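CPI (Ascaris lumbricoides, PDB 4IT7) probably inhibits papain-type cysteine proteases as a cystatin of the human roundworm. Local coordinates at residues F9-Q20 / K44-V52; L62-R70 / C79-K87. All blocks are in the same frame, centred on the assembly; numbering follows the deposited sequence.

Contact 1: F9-Q20 / K44-V52; sequences FSTKDVNDPKIQ and KVISAKTQV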
loop_
_atom_site.group_PDB
_atom_site.type_symbol
_atom_site.label_atom_id
_atom_site.label_comp_id
_atom_site.label_asym_id
_atom_site.label_seq_id
_atom_site.Cartn_x
_atom_site.Cartn_y
_atom_site.Cartn_z
ATOM N N PHE A 9 1.679 1.965 -19.384
ATOM C CA PHE A 9 1.642 2.682 -18.126
ATOM C C PHE A 9 2.104 4.118 -18.198
ATOM O O PHE A 9 2.969 4.448 -18.977
ATOM C CB PHE A 9 2.469 1.934 -17.092
ATOM C CG PHE A 9 1.768 0.748 -16.525
ATOM C CD1 PHE A 9 0.961 0.878 -15.387
ATOM C CD2 PHE A 9 1.890 -0.492 -17.130
ATOM C CE1 PHE A 9 0.318 -0.222 -14.868
ATOM C CE2 PHE A 9 1.255 -1.603 -16.599
ATOM C CZ PHE A 9 0.462 -1.464 -15.467
ATOM N N SER A 10 1.533 4.969 -17.356
ATOM C CA SER A 10 2.012 6.345 -17.240
ATOM C C SER A 10 2.288 6.791 -15.773
ATOM O O SER A 10 1.450 6.617 -14.879
ATOM C CB SER A 10 1.078 7.307 -17.985
ATOM O OG SER A 10 0.145 7.909 -17.107
ATOM N N THR A 11 3.481 7.343 -15.555
ATOM C CA THR A 11 3.957 7.787 -14.253
ATOM C C THR A 11 2.978 8.731 -13.645
ATOM O O THR A 11 2.390 9.521 -14.318
ATOM C CB THR A 11 5.315 8.507 -14.369
ATOM O OG1 THR A 11 6.299 7.556 -14.763
ATOM C CG2 THR A 11 5.745 9.106 -13.046
ATOM N N LYS A 12 2.817 8.653 -12.344
ATOM C CA LYS A 12 1.815 9.430 -11.690
ATOM C C LYS A 12 2.519 9.977 -10.463
ATOM O O LYS A 12 3.533 9.431 -10.043
ATOM C CB LYS A 12 0.605 8.514 -11.391
ATOM C CG LYS A 12 -0.716 9.203 -11.151
ATOM C CD LYS A 12 -1.403 9.662 -12.437
ATOM C CE LYS A 12 -2.927 9.734 -12.278
ATOM N NZ LYS A 12 -3.410 10.152 -10.926
ATOM N N ASP A 13 2.017 11.078 -9.914
ATOM C CA ASP A 13 2.676 11.733 -8.807
ATOM C C ASP A 13 2.290 11.132 -7.457
ATOM O O ASP A 13 1.095 11.004 -7.135
ATOM C CB ASP A 13 2.410 13.223 -8.821
ATOM C CG ASP A 13 3.060 13.923 -7.662
ATOM O OD1 ASP A 13 4.168 13.533 -7.238
ATOM O OD2 ASP A 13 2.464 14.866 -7.144
ATOM N N VAL A 14 3.304 10.814 -6.653
ATOM C CA VAL A 14 3.085 10.065 -5.408
ATOM C C VAL A 14 2.414 10.919 -4.334
ATOM O O VAL A 14 2.059 10.406 -3.269
ATOM C CB VAL A 14 4.363 9.356 -4.872
ATOM C CG1 VAL A 14 5.141 8.684 -5.993
ATOM C CG2 VAL A 14 5.251 10.330 -4.131
ATOM N N ASN A 15 2.226 12.214 -4.613
ATOM C CA ASN A 15 1.531 13.108 -3.664
ATOM C C ASN A 15 0.096 13.457 -4.108
ATOM O O ASN A 15 -0.648 14.131 -3.399
ATOM C CB ASN A 15 2.352 14.363 -3.328
ATOM C CG ASN A 15 3.573 14.063 -2.454
ATOM O OD1 ASN A 15 3.458 13.565 -1.329
ATOM N ND2 ASN A 15 4.745 14.382 -2.963
ATOM N N ASP A 16 -0.295 12.983 -5.279
ATOM C CA ASP A 16 -1.694 13.023 -5.668
ATOM C C ASP A 16 -2.583 12.542 -4.504
ATOM O O ASP A 16 -2.318 11.502 -3.876
ATOM C CB ASP A 16 -1.915 12.156 -6.893
ATOM C CG ASP A 16 -3.338 12.197 -7.383
ATOM O OD1 ASP A 16 -4.262 12.248 -6.547
ATOM O OD2 ASP A 16 -3.525 12.143 -8.619
ATOM N N PRO A 17 -3.631 13.321 -4.193
ATOM C CA PRO A 17 -4.489 13.000 -3.059
ATOM C C PRO A 17 -5.168 11.651 -3.249
ATOM O O PRO A 17 -5.344 10.912 -2.282
ATOM C CB PRO A 17 -5.516 14.141 -3.051
ATOM C CG PRO A 17 -4.872 15.259 -3.805
ATOM C CD PRO A 17 -4.022 14.585 -4.854
ATOM N N LYS A 18 -5.498 11.315 -4.490
ATOM C CA LYS A 18 -6.017 9.992 -4.792
ATOM C C LYS A 18 -4.952 8.869 -4.657
ATOM O O LYS A 18 -5.285 7.782 -4.227
ATOM C CB LYS A 18 -6.706 9.970 -6.177
ATOM C CG LYS A 18 -7.281 8.610 -6.640
ATOM C CD LYS A 18 -8.241 7.951 -5.633
ATOM C CE LYS A 18 -9.158 6.891 -6.250
ATOM N NZ LYS A 18 -8.430 5.881 -7.070
ATOM N N ILE A 19 -3.703 9.112 -5.063
ATOM C CA ILE A 19 -2.654 8.106 -4.898
ATOM C C ILE A 19 -2.432 7.828 -3.409
ATOM O O ILE A 19 -2.391 6.672 -3.026
ATOM C CB ILE A 19 -1.313 8.458 -5.594
ATOM C CG1 ILE A 19 -1.496 8.507 -7.115
ATOM C CG2 ILE A 19 -0.194 7.466 -5.204
ATOM C CD1 ILE A 19 -1.931 7.233 -7.814
ATOM N N GLN A 20 -2.330 8.875 -2.592
ATOM C CA GLN A 20 -2.216 8.725 -1.150
ATOM C C GLN A 20 -3.335 7.836 -0.515
ATOM O O GLN A 20 -3.040 6.859 0.190
ATOM C CB GLN A 20 -2.162 10.103 -0.495
ATOM C CG GLN A 20 -0.833 10.848 -0.726
ATOM C CD GLN A 20 0.392 10.197 -0.059
ATOM O OE1 GLN A 20 0.324 9.740 1.074
ATOM N NE2 GLN A 20 1.519 10.176 -0.764
ATOM N N LYS A 44 7.216 5.691 2.784
ATOM C CA LYS A 44 6.890 6.520 1.640
ATOM C C LYS A 44 6.332 5.732 0.454
ATOM O O LYS A 44 6.647 4.535 0.227
ATOM C CB LYS A 44 8.122 7.324 1.186
ATOM C CG LYS A 44 9.260 6.479 0.606
ATOM C CD LYS A 44 10.257 7.347 -0.152
ATOM C CE LYS A 44 10.458 8.687 0.555
ATOM N NZ LYS A 44 11.729 9.332 0.139
ATOM N N VAL A 45 5.555 6.450 -0.343
ATOM C CA VAL A 45 5.183 5.917 -1.610
ATOM C C VAL A 45 6.387 6.123 -2.537
ATOM O O VAL A 45 6.635 7.217 -2.953
ATOM C CB VAL A 45 3.877 6.554 -2.157
ATOM C CG1 VAL A 45 3.402 5.764 -3.349
ATOM C CG2 VAL A 45 2.772 6.606 -1.092
ATOM N N ILE A 46 7.102 5.054 -2.864
ATOM C CA ILE A 46 8.285 5.130 -3.762
ATOM C C ILE A 46 7.855 5.518 -5.200
ATOM O O ILE A 46 8.393 6.461 -5.780
ATOM C CB ILE A 46 9.012 3.786 -3.801
ATOM C CG1 ILE A 46 9.549 3.435 -2.434
ATOM C CG2 ILE A 46 10.127 3.721 -4.836
ATOM C CD1 ILE A 46 9.836 1.935 -2.336
ATOM N N SER A 47 6.879 4.805 -5.775
ATOM C CA SER A 47 6.368 5.170 -7.095
ATOM C C SER A 47 4.877 4.859 -7.306
ATOM O O SER A 47 4.261 4.146 -6.499
ATOM C CB SER A 47 7.198 4.479 -8.153
ATOM O OG SER A 47 6.992 3.090 -8.095
ATOM N N ALA A 48 4.322 5.383 -8.407
ATOM C CA ALA A 48 2.911 5.224 -8.732
ATOM C C ALA A 48 2.764 5.353 -10.218
ATOM O O ALA A 48 3.323 6.258 -10.815
ATOM C CB ALA A 48 2.100 6.294 -8.039
ATOM N N LYS A 49 2.018 4.448 -10.834
ATOM C CA LYS A 49 1.827 4.508 -12.266
ATOM C C LYS A 49 0.490 3.891 -12.635
ATOM O O LYS A 49 0.127 2.821 -12.120
ATOM C CB LYS A 49 2.940 3.758 -12.968
ATOM C CG LYS A 49 2.951 2.280 -12.666
ATOM C CD LYS A 49 4.188 1.657 -13.280
ATOM C CE LYS A 49 4.017 0.163 -13.428
ATOM N NZ LYS A 49 5.148 -0.412 -14.215
ATOM N N THR A 50 -0.216 4.542 -13.555
ATOM C CA THR A 50 -1.557 4.121 -13.940
ATOM C C THR A 50 -1.640 3.779 -15.423
ATOM O O THR A 50 -0.963 4.383 -16.266
ATOM C CB THR A 50 -2.619 5.164 -13.542
ATOM O OG1 THR A 50 -2.562 6.264 -14.448
ATOM C CG2 THR A 50 -2.366 5.697 -12.132
ATOM N N GLN A 51 -2.400 2.737 -15.725
ATOM C CA GLN A 51 -2.805 2.458 -17.062
ATOM C C GLN A 51 -4.326 2.389 -17.113
ATOM O O GLN A 51 -4.998 2.270 -16.084
ATOM C CB GLN A 51 -2.166 1.183 -17.579
ATOM C CG GLN A 51 -2.539 -0.068 -16.838
ATOM C CD GLN A 51 -2.225 -1.289 -17.658
ATOM O OE1 GLN A 51 -1.631 -1.185 -18.738
ATOM N NE2 GLN A 51 -2.619 -2.463 -17.159
ATOM N N VAL A 52 -4.863 2.510 -18.321
ATOM C CA VAL A 52 -6.299 2.684 -18.510
ATOM C C VAL A 52 -6.796 1.903 -19.710
ATOM O O VAL A 52 -7.640 2.397 -20.447
ATOM C CB VAL A 52 -6.730 4.169 -18.687
ATOM C CG1 VAL A 52 -6.849 4.916 -17.373
ATOM C CG2 VAL A 52 -5.834 4.908 -19.688
HETATM O O HOH W 1 5.669 8.018 -9.446
HETATM O O HOH W 2 4.055 9.199 -0.201
#

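Contact 2: L62-R70 / C79-K87; sequences LLIAPTSCR and CEAVSNGTK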
loop_
_atom_site.group_PDB
_atom_site.type_symbol
_atom_site.label_atom_id
_atom_site.label_comp_id
_atom_site.label_asym_id
_atom_site.label_seq_id
_atom_site.Cartn_x
_atom_site.Cartn_y
_atom_site.Cartn_z
ATOM N N LEU A 62 5.414 0.730 -2.313
ATOM C CA LEU A 62 5.356 1.314 -1.001
ATOM C C LEU A 62 6.564 0.855 -0.226
ATOM O O LEU A 62 6.906 -0.341 -0.223
ATOM C CB LEU A 62 4.064 0.855 -0.273
ATOM C CG LEU A 62 2.737 1.173 -1.013
ATOM C CD1 LEU A 62 1.529 0.594 -0.280
ATOM C CD2 LEU A 62 2.538 2.662 -1.175
ATOM N N LEU A 63 7.204 1.801 0.445
ATOM C CA LEU A 63 8.256 1.467 1.388
ATOM C C LEU A 63 7.596 1.437 2.761
ATOM O O LEU A 63 7.048 2.472 3.215
ATOM C CB LEU A 63 9.357 2.553 1.362
ATOM C CG LEU A 63 10.451 2.391 2.414
ATOM C CD1 LEU A 63 11.154 1.052 2.228
ATOM C CD2 LEU A 63 11.423 3.594 2.354
ATOM N N ILE A 64 7.646 0.282 3.439
ATOM C CA ILE A 64 6.924 0.144 4.700
ATOM C C ILE A 64 7.870 -0.276 5.825
ATOM O O ILE A 64 8.879 -0.959 5.565
ATOM C CB ILE A 64 5.687 -0.825 4.591
ATOM C CG1 ILE A 64 6.135 -2.289 4.520
ATOM C CG2 ILE A 64 4.800 -0.465 3.362
ATOM C CD1 ILE A 64 5.041 -3.277 4.873
ATOM N N ALA A 65 7.517 0.105 7.062
ATOM C CA ALA A 65 8.306 -0.269 8.246
ATOM C C ALA A 65 7.444 -0.847 9.347
ATOM O O ALA A 65 6.312 -0.430 9.484
ATOM C CB ALA A 65 9.099 0.934 8.786
ATOM N N PRO A 66 8.019 -1.744 10.208
ATOM C CA PRO A 66 7.243 -2.231 11.362
ATOM C C PRO A 66 7.013 -1.126 12.346
ATOM O O PRO A 66 7.766 -0.163 12.351
ATOM C CB PRO A 66 8.112 -3.341 11.944
ATOM C CG PRO A 66 9.501 -3.015 11.494
ATOM C CD PRO A 66 9.361 -2.361 10.148
ATOM N N THR A 67 5.948 -1.235 13.123
ATOM C CA THR A 67 5.662 -0.291 14.223
ATOM C C THR A 67 5.644 -1.141 15.469
ATOM O O THR A 67 5.876 -2.359 15.386
ATOM C CB THR A 67 4.275 0.410 14.096
ATOM O OG1 THR A 67 3.216 -0.549 14.283
ATOM C CG2 THR A 67 4.123 1.145 12.710
ATOM N N SER A 68 5.331 -0.542 16.618
ATOM C CA SER A 68 5.138 -1.367 17.812
ATOM C C SER A 68 3.656 -1.612 18.148
ATOM O O SER A 68 3.309 -2.137 19.203
ATOM C CB SER A 68 5.875 -0.759 18.985
ATOM O OG SER A 68 5.158 0.370 19.413
ATOM N N CYS A 69 2.795 -1.251 17.233
ATOM C CA CYS A 69 1.396 -1.487 17.370
ATOM C C CYS A 69 1.121 -2.934 17.033
ATOM O O CYS A 69 1.333 -3.361 15.937
ATOM C CB CYS A 69 0.632 -0.525 16.475
ATOM S SG CYS A 69 0.594 1.174 17.064
ATOM N N ARG A 70 0.679 -3.688 18.019
ATOM C CA ARG A 70 0.398 -5.073 17.818
ATOM C C ARG A 70 -0.918 -5.168 17.139
ATOM O O ARG A 70 -1.789 -4.406 17.413
ATOM C CB ARG A 70 0.439 -5.843 19.133
ATOM C CG ARG A 70 0.326 -7.340 18.959
ATOM C CD ARG A 70 0.634 -8.196 20.183
ATOM N NE ARG A 70 -0.229 -7.910 21.326
ATOM C CZ ARG A 70 0.129 -7.170 22.369
ATOM N NH1 ARG A 70 1.331 -6.636 22.431
ATOM N NH2 ARG A 70 -0.717 -6.956 23.342
ATOM N N CYS A 79 0.574 4.951 14.505
ATOM C CA CYS A 79 1.532 3.938 14.765
ATOM C C CYS A 79 2.832 4.270 14.081
ATOM O O CYS A 79 2.924 4.263 12.872
ATOM C CB CYS A 79 0.971 2.617 14.325
ATOM S SG CYS A 79 -0.456 2.184 15.310
ATOM N N GLU A 80 3.843 4.588 14.877
ATOM C CA GLU A 80 5.099 5.076 14.312
ATOM C C GLU A 80 6.171 4.036 14.011
ATOM O O GLU A 80 6.421 3.152 14.786
ATOM C CB GLU A 80 5.681 6.211 15.145
ATOM C CG GLU A 80 4.686 7.289 15.491
ATOM C CD GLU A 80 4.431 8.237 14.355
ATOM O OE1 GLU A 80 5.298 8.376 13.502
ATOM O OE2 GLU A 80 3.383 8.882 14.342
ATOM N N ALA A 81 6.788 4.181 12.850
ATOM C CA ALA A 81 7.888 3.332 12.388
ATOM C C ALA A 81 8.952 3.300 13.465
ATOM O O ALA A 81 9.159 4.276 14.190
ATOM C CB ALA A 81 8.472 3.846 11.078
ATOM N N VAL A 82 9.619 2.171 13.562
ATOM C CA VAL A 82 10.608 1.962 14.592
ATOM C C VAL A 82 11.988 1.673 14.002
ATOM O O VAL A 82 12.103 1.051 12.968
ATOM C CB VAL A 82 10.126 0.913 15.601
ATOM C CG1 VAL A 82 8.918 1.432 16.343
ATOM C CG2 VAL A 82 9.811 -0.406 14.945
ATOM N N SER A 83 13.021 2.172 14.663
ATOM C CA SER A 83 14.423 2.053 14.236
ATOM C C SER A 83 14.766 0.772 13.513
ATOM O O SER A 83 15.204 0.806 12.403
ATOM C CB SER A 83 15.342 2.214 15.430
ATOM O OG SER A 83 14.620 2.527 16.592
ATOM N N ASN A 84 14.558 -0.363 14.137
ATOM C CA ASN A 84 14.664 -1.612 13.412
ATOM C C ASN A 84 13.488 -2.546 13.620
ATOM O O ASN A 84 13.386 -3.262 14.598
ATOM C CB ASN A 84 15.951 -2.343 13.734
ATOM C CG ASN A 84 16.392 -3.270 12.616
ATOM O OD1 ASN A 84 16.621 -4.454 12.831
ATOM N ND2 ASN A 84 16.561 -2.717 11.429
ATOM N N GLY A 85 12.626 -2.551 12.631
ATOM C CA GLY A 85 12.802 -1.622 11.547
ATOM C C GLY A 85 13.295 -2.168 10.247
ATOM O O GLY A 85 13.642 -1.388 9.397
ATOM N N THR A 86 13.316 -3.479 10.076
ATOM C CA THR A 86 13.497 -4.028 8.760
ATOM C C THR A 86 12.372 -3.616 7.843
ATOM O O THR A 86 11.319 -4.169 7.852
ATOM C CB THR A 86 13.460 -5.524 8.767
ATOM O OG1 THR A 86 13.981 -5.990 10.008
ATOM C CG2 THR A 86 14.273 -6.038 7.614
ATOM N N LYS A 87 12.644 -2.621 7.043
ATOM C CA LYS A 87 11.749 -2.082 6.052
ATOM C C LYS A 87 11.481 -3.082 4.897
ATOM O O LYS A 87 12.313 -3.946 4.582
ATOM C CB LYS A 87 12.327 -0.756 5.542
ATOM C CG LYS A 87 12.338 0.352 6.589
ATOM C CD LYS A 87 13.535 1.284 6.383
ATOM C CE LYS A 87 14.084 1.840 7.698
ATOM N NZ LYS A 87 14.490 0.735 8.627
#

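Contact 1: F9-Q20 / K44-V52
The ring of Phe9 is sandwiched between two side chains of the neighbouring strand. Over one face lies Gln51, whose CG sits 3.8 Å from the ring centroid in a CH-pi contact and whose amide stacks on the ring, the two planes only 9° apart. Lys49 takes the opposite face: its chain runs extended beyond CG, so that CE makes a CH-pi contact and NZ a cation-pi contact, 4.4 Å from the centroid of the Phe9 ring. Beside this clamp the backbones pair antiparallel. Ser10 N donates to Thr50 O (2.8 Å), Thr50 N returns a bond to Ser10 O, and Lys12 N reaches Ala48 O less straight, at 140°.

Farther on, Val14 sets both methyls against Val45 O, with CG1 reaching on to Ser47 CA and CB 3.9 Å from Val45 CB, while Ile19 CG2 meets Ala48 CB at 3.8 Å. Gln20 fixes the turn at Val14: its NE2 donates to Val14 O (2.6 Å) in that carbonyl's plane, and also to a water that Val45 N shares. Asp16 OD1 caps the helix by accepting from Lys18 N, and OD2 forms a salt bridge with Lys12 NZ whose hydrogen bond is weak. Thus a short edge strand precedes the helix that packs on the antiparallel sheet, as in the cystatin fold, where the N-terminal segment lies along the strand after the helix.

Contact 2: L62-R70 / C79-K87
Leu63 brings CD1 to 4.0 Å from Lys87 CB, at the end where the loop of residues 79-87 returns to the sheet. Next to it, Ile64 offers its carbonyl rather than its side chain: Lys87 CA makes a CA-H...O contact with Ile64 O at 3.1 Å. The Ile64 side chain turns the other way, onto Ile30 of helix 17-33. Ala65 CB touches both sides of the loop, lying 3.8 Å from Ala81 CB and nearly as close to Lys87 CG.

Pro66 meets the loop through its ring. Its CG lies 3.4 Å from Gly85 N, the nitrogen of the cis peptide that joins the poorly ordered Asn84 to Gly85, and its CD rests near Thr86 O. Pro66 O accepts from Val82 N at 3.2 Å, within the carbonyl plane but with the N-H bent to 140°, and Ala81 CA adds a CA-H...O contact to the same oxygen.

Thr67 divides its branches. With CG2 anti to the carbonyl carbon, Thr67 CG2 presses to 3.3 Å from Cys79 O, while OG1 accepts from Cys69 N in an ST turn and is also hydrogen-bonded to Gln39 O. The chain turns a corner at Ser68, after which Cys69 points its CB towards the loop and is joined to Cys79 by a disulfide with chi3 near -90°. Backbone carbonyls, small apolar groups and one covalent bond therefore hold an irregular loop against the end of a strand. This is the connection between strands 56-70 and 88-97, whose first part is closed by the Cys69-Cys79 disulfide, comparable to the first disulfide of secreted type 2 cystatins.

How the contacts relate
Contacts 1 and 2 lie with their centres about 22 Å apart on one antiparallel sheet, and illustrate how a single sheet can carry different additions at separate places. They come in series along the chain, contact 1 closing before contact 2 opens. Strands 38-51 and 56-70, which supply 44-52 and 62-70, are sheet neighbours, and the two contacts meet directly where Lys44 O and Leu63 N probably form a hydrogen bond; Val45 also packs on Leu62. Contact 1 adds the edge strand and the start of helix 17-33, whereas contact 2 fastens a loop before strand 88-97. Together they connect the N-terminal region and a disulfide-tied loop to a shared cystatin framework.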